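Local coordinates for protein OR486 (Synthetic construct, PDB 4R80) that has no known natural function, being a de novo designed protein built to adopt the cystatin fold, one helix packed on a four-stranded antiparallel beta sheet, at residues E7-K18 with V57-V68; N23-R31 with R41-N49. All blocks are in the same frame, centred on the assembly; numbering follows the deposited sequence.

Interaction 1: E7-K18 with V57-V68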
loop_
_atom_site.group_PDB
_atom_site.type_symbol
_atom_site.label_atom_id
_atom_site.label_comp_id
_atom_site.label_asym_id
_atom_site.label_seq_id
_atom_site.Cartn_x
_atom_site.Cartn_y
_atom_site.Cartn_z
ATOM N N GLU A 7 10.499 -6.105 6.676
ATOM C CA GLU A 7 9.280 -6.646 6.087
ATOM C C GLU A 7 8.251 -5.555 5.817
ATOM O O GLU A 7 7.514 -5.619 4.835
ATOM C CB GLU A 7 8.682 -7.747 6.969
ATOM C CG GLU A 7 9.545 -8.998 7.079
ATOM C CD GLU A 7 8.866 -10.108 7.861
ATOM O OE1 GLU A 7 7.732 -9.897 8.330
ATOM O OE2 GLU A 7 9.469 -11.190 8.016
ATOM N N LYS A 8 8.199 -4.558 6.697
ATOM C CA LYS A 8 7.317 -3.417 6.494
ATOM C C LYS A 8 7.775 -2.595 5.297
ATOM O O LYS A 8 6.958 -2.053 4.556
ATOM C CB LYS A 8 7.254 -2.528 7.738
ATOM C CG LYS A 8 6.512 -3.128 8.917
ATOM C CD LYS A 8 6.610 -2.209 10.123
ATOM C CE LYS A 8 5.541 -2.524 11.151
ATOM N NZ LYS A 8 5.642 -1.633 12.336
ATOM N N ARG A 9 9.087 -2.498 5.122
ATOM C CA ARG A 9 9.653 -1.735 4.016
ATOM C C ARG A 9 9.330 -2.367 2.663
ATOM O O ARG A 9 8.909 -1.678 1.732
ATOM C CB ARG A 9 11.163 -1.557 4.204
ATOM C CG ARG A 9 11.840 -0.740 3.118
ATOM C CD ARG A 9 13.333 -1.022 3.073
ATOM N NE ARG A 9 13.622 -2.397 2.681
ATOM C CZ ARG A 9 13.678 -2.821 1.423
ATOM N NH1 ARG A 9 13.458 -1.977 0.424
ATOM N NH2 ARG A 9 13.951 -4.092 1.164
ATOM N N ARG A 10 9.522 -3.679 2.563
ATOM C CA ARG A 10 9.226 -4.410 1.336
ATOM C C ARG A 10 7.731 -4.383 1.009
ATOM O O ARG A 10 7.339 -4.155 -0.137
ATOM C CB ARG A 10 9.726 -5.854 1.439
ATOM C CG ARG A 10 11.241 -5.991 1.474
ATOM C CD ARG A 10 11.673 -7.443 1.670
ATOM N NE ARG A 10 11.197 -8.329 0.612
ATOM C CZ ARG A 10 11.433 -9.636 0.573
ATOM N NH1 ARG A 10 12.138 -10.221 1.532
ATOM N NH2 ARG A 10 10.949 -10.361 -0.427
ATOM N N ALA A 11 6.901 -4.605 2.025
ATOM C CA ALA A 11 5.455 -4.626 1.837
ATOM C C ALA A 11 4.952 -3.262 1.397
ATOM O O ALA A 11 4.053 -3.166 0.562
ATOM C CB ALA A 11 4.752 -5.062 3.115
ATOM N N LYS A 12 5.539 -2.209 1.954
ATOM C CA LYS A 12 5.156 -0.851 1.588
ATOM C C LYS A 12 5.519 -0.553 0.137
ATOM O O LYS A 12 4.749 0.082 -0.585
ATOM C CB LYS A 12 5.825 0.173 2.506
ATOM C CG LYS A 12 5.400 1.609 2.228
ATOM C CD LYS A 12 6.180 2.604 3.073
ATOM C CE LYS A 12 7.565 2.844 2.498
ATOM N NZ LYS A 12 7.491 3.450 1.138
ATOM N N GLN A 13 6.690 -1.018 -0.287
ATOM C CA GLN A 13 7.156 -0.786 -1.650
ATOM C C GLN A 13 6.387 -1.617 -2.673
ATOM O O GLN A 13 6.116 -1.150 -3.780
ATOM C CB GLN A 13 8.656 -1.069 -1.759
ATOM C CG GLN A 13 9.525 -0.070 -1.011
ATOM C CD GLN A 13 11.006 -0.360 -1.153
ATOM O OE1 GLN A 13 11.401 -1.325 -1.807
ATOM N NE2 GLN A 13 11.833 0.477 -0.538
ATOM N N VAL A 14 6.026 -2.841 -2.298
ATOM C CA VAL A 14 5.210 -3.691 -3.155
ATOM C C VAL A 14 3.845 -3.040 -3.312
ATOM O O VAL A 14 3.282 -2.983 -4.406
ATOM C CB VAL A 14 5.041 -5.105 -2.560
ATOM C CG1 VAL A 14 3.910 -5.853 -3.254
ATOM C CG2 VAL A 14 6.342 -5.884 -2.662
ATOM N N ALA A 15 3.331 -2.534 -2.199
ATOM C CA ALA A 15 2.041 -1.866 -2.166
ATOM C C ALA A 15 2.046 -0.571 -2.971
ATOM O O ALA A 15 1.121 -0.304 -3.736
ATOM C CB ALA A 15 1.659 -1.579 -0.732
ATOM N N LYS A 16 3.093 0.229 -2.795
ATOM C CA LYS A 16 3.182 1.526 -3.455
ATOM C C LYS A 16 3.391 1.388 -4.961
ATOM O O LYS A 16 2.805 2.134 -5.745
ATOM C CB LYS A 16 4.299 2.368 -2.837
ATOM C CG LYS A 16 4.406 3.775 -3.401
ATOM C CD LYS A 16 5.547 4.539 -2.750
ATOM C CE LYS A 16 5.749 5.894 -3.404
ATOM N NZ LYS A 16 7.007 6.540 -2.941
ATOM N N GLU A 17 4.223 0.431 -5.358
ATOM C CA GLU A 17 4.458 0.164 -6.773
ATOM C C GLU A 17 3.163 -0.295 -7.427
ATOM O O GLU A 17 2.883 0.035 -8.579
ATOM C CB GLU A 17 5.557 -0.884 -6.956
ATOM C CG GLU A 17 5.869 -1.221 -8.410
ATOM C CD GLU A 17 6.361 -0.022 -9.204
ATOM O OE1 GLU A 17 7.086 0.820 -8.634
ATOM O OE2 GLU A 17 6.019 0.077 -10.401
ATOM N N LYS A 18 2.374 -1.067 -6.680
ATOM C CA LYS A 18 1.062 -1.500 -7.136
ATOM C C LYS A 18 0.124 -0.324 -7.401
ATOM O O LYS A 18 -0.603 -0.305 -8.389
ATOM C CB LYS A 18 0.427 -2.456 -6.124
ATOM C CG LYS A 18 -0.979 -2.894 -6.497
ATOM C CD LYS A 18 -1.000 -3.640 -7.813
ATOM C CE LYS A 18 -2.248 -4.489 -7.940
ATOM N NZ LYS A 18 -2.416 -5.019 -9.320
ATOM N N VAL A 57 -4.113 -1.137 1.116
ATOM C CA VAL A 57 -3.686 -2.367 0.454
ATOM C C VAL A 57 -3.123 -3.387 1.441
ATOM O O VAL A 57 -2.212 -3.088 2.214
ATOM C CB VAL A 57 -2.665 -2.087 -0.658
ATOM C CG1 VAL A 57 -1.665 -1.086 -0.181
ATOM C CG2 VAL A 57 -1.976 -3.372 -1.093
ATOM N N GLU A 58 -3.688 -4.589 1.420
ATOM C CA GLU A 58 -3.212 -5.686 2.253
ATOM C C GLU A 58 -2.149 -6.529 1.551
ATOM O O GLU A 58 -2.422 -7.167 0.535
ATOM C CB GLU A 58 -4.378 -6.565 2.700
ATOM C CG GLU A 58 -5.414 -5.825 3.519
ATOM C CD GLU A 58 -6.556 -6.720 3.952
ATOM O OE1 GLU A 58 -6.552 -7.911 3.578
ATOM O OE2 GLU A 58 -7.456 -6.230 4.665
ATOM N N VAL A 59 -0.934 -6.514 2.092
ATOM C CA VAL A 59 0.166 -7.296 1.538
ATOM C C VAL A 59 0.403 -8.532 2.397
ATOM O O VAL A 59 0.461 -8.448 3.624
ATOM C CB VAL A 59 1.464 -6.469 1.476
ATOM C CG1 VAL A 59 2.577 -7.271 0.823
ATOM C CG2 VAL A 59 1.224 -5.162 0.727
ATOM N N GLU A 60 0.523 -9.691 1.744
ATOM C CA GLU A 60 0.739 -10.946 2.455
ATOM C C GLU A 60 2.131 -11.531 2.230
ATOM O O GLU A 60 2.610 -11.612 1.099
ATOM C CB GLU A 60 -0.331 -11.968 2.068
ATOM C CG GLU A 60 -0.219 -13.294 2.806
ATOM C CD GLU A 60 -0.433 -13.159 4.308
ATOM O OE1 GLU A 60 -1.136 -12.219 4.734
ATOM O OE2 GLU A 60 0.102 -13.998 5.062
ATOM N N LYS A 61 2.771 -11.949 3.323
ATOM C CA LYS A 61 4.061 -12.625 3.261
ATOM C C LYS A 61 3.883 -14.139 3.242
ATOM O O LYS A 61 3.406 -14.727 4.214
ATOM C CB LYS A 61 4.924 -12.232 4.465
ATOM C CG LYS A 61 6.142 -13.120 4.685
ATOM C CD LYS A 61 6.838 -12.794 6.004
ATOM C CE LYS A 61 8.044 -13.698 6.249
ATOM N NZ LYS A 61 9.069 -13.571 5.181
ATOM N N GLN A 62 4.267 -14.762 2.135
ATOM C CA GLN A 62 4.170 -16.210 1.992
ATOM C C GLN A 62 5.560 -16.777 1.743
ATOM O O GLN A 62 6.074 -16.714 0.628
ATOM C CB GLN A 62 3.225 -16.592 0.852
ATOM C CG GLN A 62 3.065 -18.095 0.649
ATOM C CD GLN A 62 2.301 -18.769 1.777
ATOM O OE1 GLN A 62 1.090 -18.973 1.684
ATOM N NE2 GLN A 62 3.006 -19.124 2.846
ATOM N N GLY A 63 6.168 -17.325 2.791
ATOM C CA GLY A 63 7.552 -17.754 2.724
ATOM C C GLY A 63 8.441 -16.526 2.761
ATOM O O GLY A 63 8.771 -16.024 3.835
ATOM N N ASN A 64 8.826 -16.037 1.587
ATOM C CA ASN A 64 9.556 -14.777 1.500
ATOM C C ASN A 64 9.100 -13.916 0.325
ATOM O O ASN A 64 9.816 -13.014 -0.112
ATOM C CB ASN A 64 11.064 -15.009 1.427
ATOM C CG ASN A 64 11.855 -13.803 1.894
ATOM O OD1 ASN A 64 11.428 -13.077 2.791
ATOM N ND2 ASN A 64 12.992 -13.560 1.260
ATOM N N THR A 65 7.909 -14.200 -0.187
ATOM C CA THR A 65 7.319 -13.371 -1.229
ATOM C C THR A 65 6.256 -12.466 -0.624
ATOM O O THR A 65 5.479 -12.893 0.230
ATOM C CB THR A 65 6.695 -14.218 -2.352
ATOM O OG1 THR A 65 5.940 -15.293 -1.781
ATOM C CG2 THR A 65 7.780 -14.789 -3.253
ATOM N N PHE A 66 6.228 -11.214 -1.065
ATOM C CA PHE A 66 5.225 -10.268 -0.597
ATOM C C PHE A 66 4.225 -9.957 -1.701
ATOM O O PHE A 66 4.546 -9.273 -2.673
ATOM C CB PHE A 66 5.891 -8.988 -0.091
ATOM C CG PHE A 66 6.572 -9.147 1.238
ATOM C CD1 PHE A 66 7.887 -9.575 1.310
ATOM C CD2 PHE A 66 5.895 -8.874 2.414
ATOM C CE1 PHE A 66 8.516 -9.727 2.533
ATOM C CE2 PHE A 66 6.519 -9.022 3.639
ATOM C CZ PHE A 66 7.830 -9.448 3.699
ATOM N N THR A 67 3.010 -10.466 -1.540
ATOM C CA THR A 67 1.991 -10.365 -2.575
ATOM C C THR A 67 0.785 -9.566 -2.096
ATOM O O THR A 67 0.293 -9.768 -0.986
ATOM C CB THR A 67 1.521 -11.763 -3.030
ATOM O OG1 THR A 67 2.659 -12.582 -3.325
ATOM C CG2 THR A 67 0.639 -11.660 -4.267
ATOM N N VAL A 68 0.318 -8.653 -2.941
ATOM C CA VAL A 68 -0.900 -7.908 -2.667
ATOM C C VAL A 68 -2.085 -8.865 -2.726
ATOM O O VAL A 68 -2.184 -9.673 -3.646
ATOM C CB VAL A 68 -1.103 -6.784 -3.701
ATOM C CG1 VAL A 68 -2.461 -6.121 -3.519
ATOM C CG2 VAL A 68 0.017 -5.759 -3.592
#
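F66 and R10 meet at the outer end of the hairpin. The ring's CE1 stands 3.5 Å above the guanidinium plane, over its centre, but the two planes are 64° apart, so the ring offers a rim carbon to the flat cation instead of stacking on it. R10 CB sits over one face of the ring, toward the rim. CG of R10 lies beside its backbone N (chi1 -68°), and the bend at chi3 carries the guanidinium past F66 to the turn.

Polar bonds fix it there. NH2 of R10 donates to N64 O at 2.9 Å, while NH1 makes a weak bond to N64 OD1 at 3.2 Å, the amide standing nearly perpendicular to the guanidinium. Cut back to an alanine here, the side chain would probably leave N64 O without this donor and the F66 rim at CD1 and CE1 without its neighbour. E7 and K61 form a long salt bridge, 3.7 Å from OE2 to NZ; the lysine's bent tip also donates to G63 O at 2.8 Å, tying the ammonium to its own turn.

The rest is apolar. E7 CB and CG rest against F66 CZ, and A11 CB lies 4.0 Å from F66 CD2, obliquely from the side of R10 CB. Small residues let the helix settle close to the sheet: A11 CB touches V59 CG1, and A15 CB comes within 3.4 Å of V57 CG1. V14 reaches the neighbouring strand, where CG1 meets V68 CG2 and CG2 meets F66 CB. A11 and A15 also touch I40 and V42 of the adjacent strand.

The helix runs diagonally over both strands of a beta hairpin, 38° from strand 65-68, the helix-on-antiparallel-sheet packing of the cystatin fold.

Interaction 2: N23-R31 with R41-N49; sequences NPSSKVQVR and RVELEITEN
Strands 28-31 and 41-48 run antiparallel, with Q29 and E45 as a hydrogen-bonded pair: E45 N donates to Q29 O at 2.9 Å, the return bond from Q29 N to E45 O is weak, and R31 N to E43 O (2.8 Å) carries the ladder on. At the non-hydrogen-bonded pair V30-L44 the CA atoms approach to 4.3 Å, and L44 CA makes a CA-H...O contact with Q29 O.

On the face turned to the helix, L44 CD2 lodges between two valines, 3.5 Å from V28 CG1 and 3.6 Å from V30 CG2. V30 points its other methyl, CG1, at V42 CG1, whereas V28 turns CG2 to I46. With CG1 beside the backbone N (chi1 -60°) and CD1 extended, I46 stretches its terminal methyl to the amide of N23, 3.8 Å from CG. That amide is held by the helix end, its ND2 bonding to I19 O, while I19 itself packs on both V28 and I46. S26 OG also lies against I46, near CG2.

The other face is polar. E45 and R31 lie side by side and point the same way, but OE1 sits well out of the guanidinium plane, 3.8 Å from R31 NE, so the long salt bridge is one of charge alone. The closer touch is by the aliphatic part of the arginine, through CD.

One apolar face toward the helix and one charged face away from it mark this as an amphipathic beta hairpin, here at the edge of the cystatin-fold sheet, where the chain enters from the helix.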
loop_
_atom_site.group_PDB
_atom_site.type_symbol
_atom_site.label_atom_id
_atom_site.label_comp_id
_atom_site.label_asym_id
_atom_site.label_seq_id
_atom_site.Cartn_x
_atom_site.Cartn_y
_atom_site.Cartn_z
ATOM N N ASN A 23 -2.161 3.968 -11.128
ATOM C CA ASN A 23 -2.331 5.415 -11.180
ATOM C C ASN A 23 -1.075 6.106 -11.704
ATOM O O ASN A 23 -0.301 6.670 -10.933
ATOM C CB ASN A 23 -2.699 5.959 -9.798
ATOM C CG ASN A 23 -3.968 5.335 -9.246
ATOM O OD1 ASN A 23 -5.067 5.847 -9.455
ATOM N ND2 ASN A 23 -3.821 4.217 -8.543
ATOM N N PRO A 24 -0.878 6.053 -13.037
ATOM C CA PRO A 24 0.337 6.537 -13.711
ATOM C C PRO A 24 0.657 8.008 -13.473
ATOM O O PRO A 24 1.774 8.330 -13.067
ATOM C CB PRO A 24 0.024 6.293 -15.196
ATOM C CG PRO A 24 -1.458 6.205 -15.274
ATOM C CD PRO A 24 -1.880 5.566 -13.988
ATOM N N SER A 25 -0.305 8.889 -13.717
ATOM C CA SER A 25 -0.071 10.318 -13.567
ATOM C C SER A 25 -0.428 10.774 -12.160
ATOM O O SER A 25 -1.185 11.732 -11.988
ATOM C CB SER A 25 -0.886 11.101 -14.598
ATOM O OG SER A 25 -2.261 11.121 -14.254
ATOM N N SER A 26 0.117 10.096 -11.160
ATOM C CA SER A 26 -0.251 10.380 -9.779
ATOM C C SER A 26 0.929 10.353 -8.819
ATOM O O SER A 26 1.863 9.570 -8.979
ATOM C CB SER A 26 -1.322 9.390 -9.314
ATOM O OG SER A 26 -1.486 9.437 -7.911
ATOM N N LYS A 27 0.872 11.229 -7.816
ATOM C CA LYS A 27 1.823 11.214 -6.710
ATOM C C LYS A 27 1.234 10.476 -5.516
ATOM O O LYS A 27 0.200 10.870 -4.979
ATOM C CB LYS A 27 2.266 12.629 -6.324
ATOM C CG LYS A 27 3.443 13.175 -7.142
ATOM C CD LYS A 27 3.197 13.153 -8.639
ATOM C CE LYS A 27 4.481 13.411 -9.406
ATOM N NZ LYS A 27 4.252 13.435 -10.880
ATOM N N VAL A 28 1.907 9.411 -5.099
ATOM C CA VAL A 28 1.389 8.528 -4.064
ATOM C C VAL A 28 2.210 8.629 -2.784
ATOM O O VAL A 28 3.421 8.412 -2.796
ATOM C CB VAL A 28 1.391 7.065 -4.534
ATOM C CG1 VAL A 28 0.797 6.174 -3.464
ATOM C CG2 VAL A 28 0.622 6.922 -5.839
ATOM N N GLN A 29 1.546 8.959 -1.681
ATOM C CA GLN A 29 2.213 9.011 -0.386
ATOM C C GLN A 29 1.685 7.921 0.544
ATOM O O GLN A 29 0.491 7.623 0.558
ATOM C CB GLN A 29 2.054 10.395 0.255
ATOM C CG GLN A 29 0.646 10.713 0.738
ATOM C CD GLN A 29 0.626 11.720 1.874
ATOM O OE1 GLN A 29 1.673 12.153 2.354
ATOM N NE2 GLN A 29 -0.571 12.093 2.311
ATOM N N VAL A 30 2.590 7.321 1.310
ATOM C CA VAL A 30 2.222 6.297 2.280
ATOM C C VAL A 30 2.096 6.924 3.660
ATOM O O VAL A 30 3.024 7.573 4.141
ATOM C CB VAL A 30 3.267 5.168 2.334
ATOM C CG1 VAL A 30 2.867 4.124 3.364
ATOM C CG2 VAL A 30 3.432 4.533 0.963
ATOM N N ARG A 31 0.948 6.726 4.300
ATOM C CA ARG A 31 0.683 7.380 5.575
ATOM C C ARG A 31 0.885 6.469 6.779
ATOM O O ARG A 31 1.243 6.939 7.859
ATOM C CB ARG A 31 -0.728 7.968 5.600
ATOM C CG ARG A 31 -0.938 9.102 4.616
ATOM C CD ARG A 31 -2.242 9.824 4.892
ATOM N NE ARG A 31 -2.273 10.414 6.229
ATOM C CZ ARG A 31 -1.795 11.618 6.526
ATOM N NH1 ARG A 31 -1.244 12.369 5.581
ATOM N NH2 ARG A 31 -1.866 12.075 7.770
ATOM N N ARG A 41 -0.660 -4.184 6.420
ATOM C CA ARG A 41 -1.627 -3.233 5.889
ATOM C C ARG A 41 -0.975 -1.884 5.620
ATOM O O ARG A 41 -0.436 -1.252 6.528
ATOM C CB ARG A 41 -2.810 -3.072 6.845
ATOM C CG ARG A 41 -3.688 -4.306 6.963
ATOM C CD ARG A 41 -4.859 -4.061 7.900
ATOM N NE ARG A 41 -5.776 -5.196 7.944
ATOM C CZ ARG A 41 -5.680 -6.202 8.807
ATOM N NH1 ARG A 41 -4.703 -6.218 9.703
ATOM N NH2 ARG A 41 -6.561 -7.193 8.773
ATOM N N VAL A 42 -1.021 -1.452 4.364
ATOM C CA VAL A 42 -0.406 -0.193 3.964
ATOM C C VAL A 42 -1.471 0.808 3.531
ATOM O O VAL A 42 -2.248 0.552 2.610
ATOM C CB VAL A 42 0.600 -0.396 2.818
ATOM C CG1 VAL A 42 1.276 0.920 2.470
ATOM C CG2 VAL A 42 1.629 -1.449 3.195
ATOM N N GLU A 43 -1.505 1.946 4.215
ATOM C CA GLU A 43 -2.456 3.005 3.917
ATOM C C GLU A 43 -1.789 4.078 3.064
ATOM O O GLU A 43 -0.761 4.636 3.447
ATOM C CB GLU A 43 -2.967 3.613 5.223
ATOM C CG GLU A 43 -3.683 2.612 6.116
ATOM C CD GLU A 43 -4.071 3.196 7.459
ATOM O OE1 GLU A 43 -4.310 4.420 7.534
ATOM O OE2 GLU A 43 -4.118 2.432 8.447
ATOM N N LEU A 44 -2.378 4.369 1.907
ATOM C CA LEU A 44 -1.824 5.370 1.003
ATOM C C LEU A 44 -2.891 6.389 0.634
ATOM O O LEU A 44 -4.085 6.094 0.660
ATOM C CB LEU A 44 -1.264 4.716 -0.267
ATOM C CG LEU A 44 -0.309 3.532 -0.093
ATOM C CD1 LEU A 44 -1.106 2.258 -0.051
ATOM C CD2 LEU A 44 0.713 3.466 -1.212
ATOM N N GLU A 45 -2.446 7.599 0.288
ATOM C CA GLU A 45 -3.354 8.672 -0.091
ATOM C C GLU A 45 -2.938 9.308 -1.413
ATOM O O GLU A 45 -1.766 9.593 -1.639
ATOM C CB GLU A 45 -3.408 9.737 1.010
ATOM C CG GLU A 45 -4.365 10.889 0.721
ATOM C CD GLU A 45 -4.554 11.811 1.910
ATOM O OE1 GLU A 45 -4.083 11.462 3.009
ATOM O OE2 GLU A 45 -5.172 12.881 1.746
ATOM N N ILE A 46 -3.921 9.529 -2.284
ATOM C CA ILE A 46 -3.710 10.220 -3.551
ATOM C C ILE A 46 -4.509 11.521 -3.589
ATOM O O ILE A 46 -5.685 11.548 -3.230
ATOM C CB ILE A 46 -4.108 9.335 -4.754
ATOM C CG1 ILE A 46 -3.280 8.048 -4.774
ATOM C CG2 ILE A 46 -3.926 10.078 -6.067
ATOM C CD1 ILE A 46 -3.527 7.188 -5.989
ATOM N N THR A 47 -3.865 12.601 -4.029
ATOM C CA THR A 47 -4.531 13.894 -4.141
ATOM C C THR A 47 -4.237 14.525 -5.496
ATOM O O THR A 47 -3.190 15.130 -5.711
ATOM C CB THR A 47 -4.104 14.870 -3.023
ATOM O OG1 THR A 47 -4.463 14.324 -1.749
ATOM C CG2 THR A 47 -4.795 16.219 -3.199
ATOM N N GLU A 48 -5.184 14.366 -6.420
ATOM C CA GLU A 48 -5.034 14.859 -7.782
ATOM C C GLU A 48 -6.385 15.255 -8.371
ATOM O O GLU A 48 -7.408 14.640 -8.061
ATOM C CB GLU A 48 -4.358 13.822 -8.682
ATOM C CG GLU A 48 -5.139 12.528 -8.836
ATOM C CD GLU A 48 -4.399 11.497 -9.666
ATOM O OE1 GLU A 48 -3.310 11.818 -10.183
ATOM O OE2 GLU A 48 -4.907 10.362 -9.798
ATOM N N ASN A 49 -6.377 16.287 -9.207
ATOM C CA ASN A 49 -7.568 16.737 -9.930
ATOM C C ASN A 49 -8.749 17.045 -9.014
ATOM O O ASN A 49 -9.889 16.686 -9.308
ATOM C CB ASN A 49 -7.983 15.690 -10.969
ATOM C CG ASN A 49 -6.825 15.229 -11.823
ATOM O OD1 ASN A 49 -5.659 15.474 -11.504
ATOM N ND2 ASN A 49 -7.127 14.538 -12.916
#

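How the interactions relate
The centres of interactions 1 and 2 are 16 Å apart, on opposite sides of the chain's centre, yet they share one sheet. Along the chain the order is helix 4-22, then strands 28-36, 39-48, 51-62 and 65-76, each strand beside the next. Interaction 2 pairs the first two strands; interaction 1 lays the helix on the last two, bringing distant ends of the sequence together. The two meet in the middle, where V57 N probably bonds to V42 O and V57 CG1 packs on L44 CD1. K12 and K16 of the helix touch V30 and V28, so one helix spans both hairpins and closes a single core.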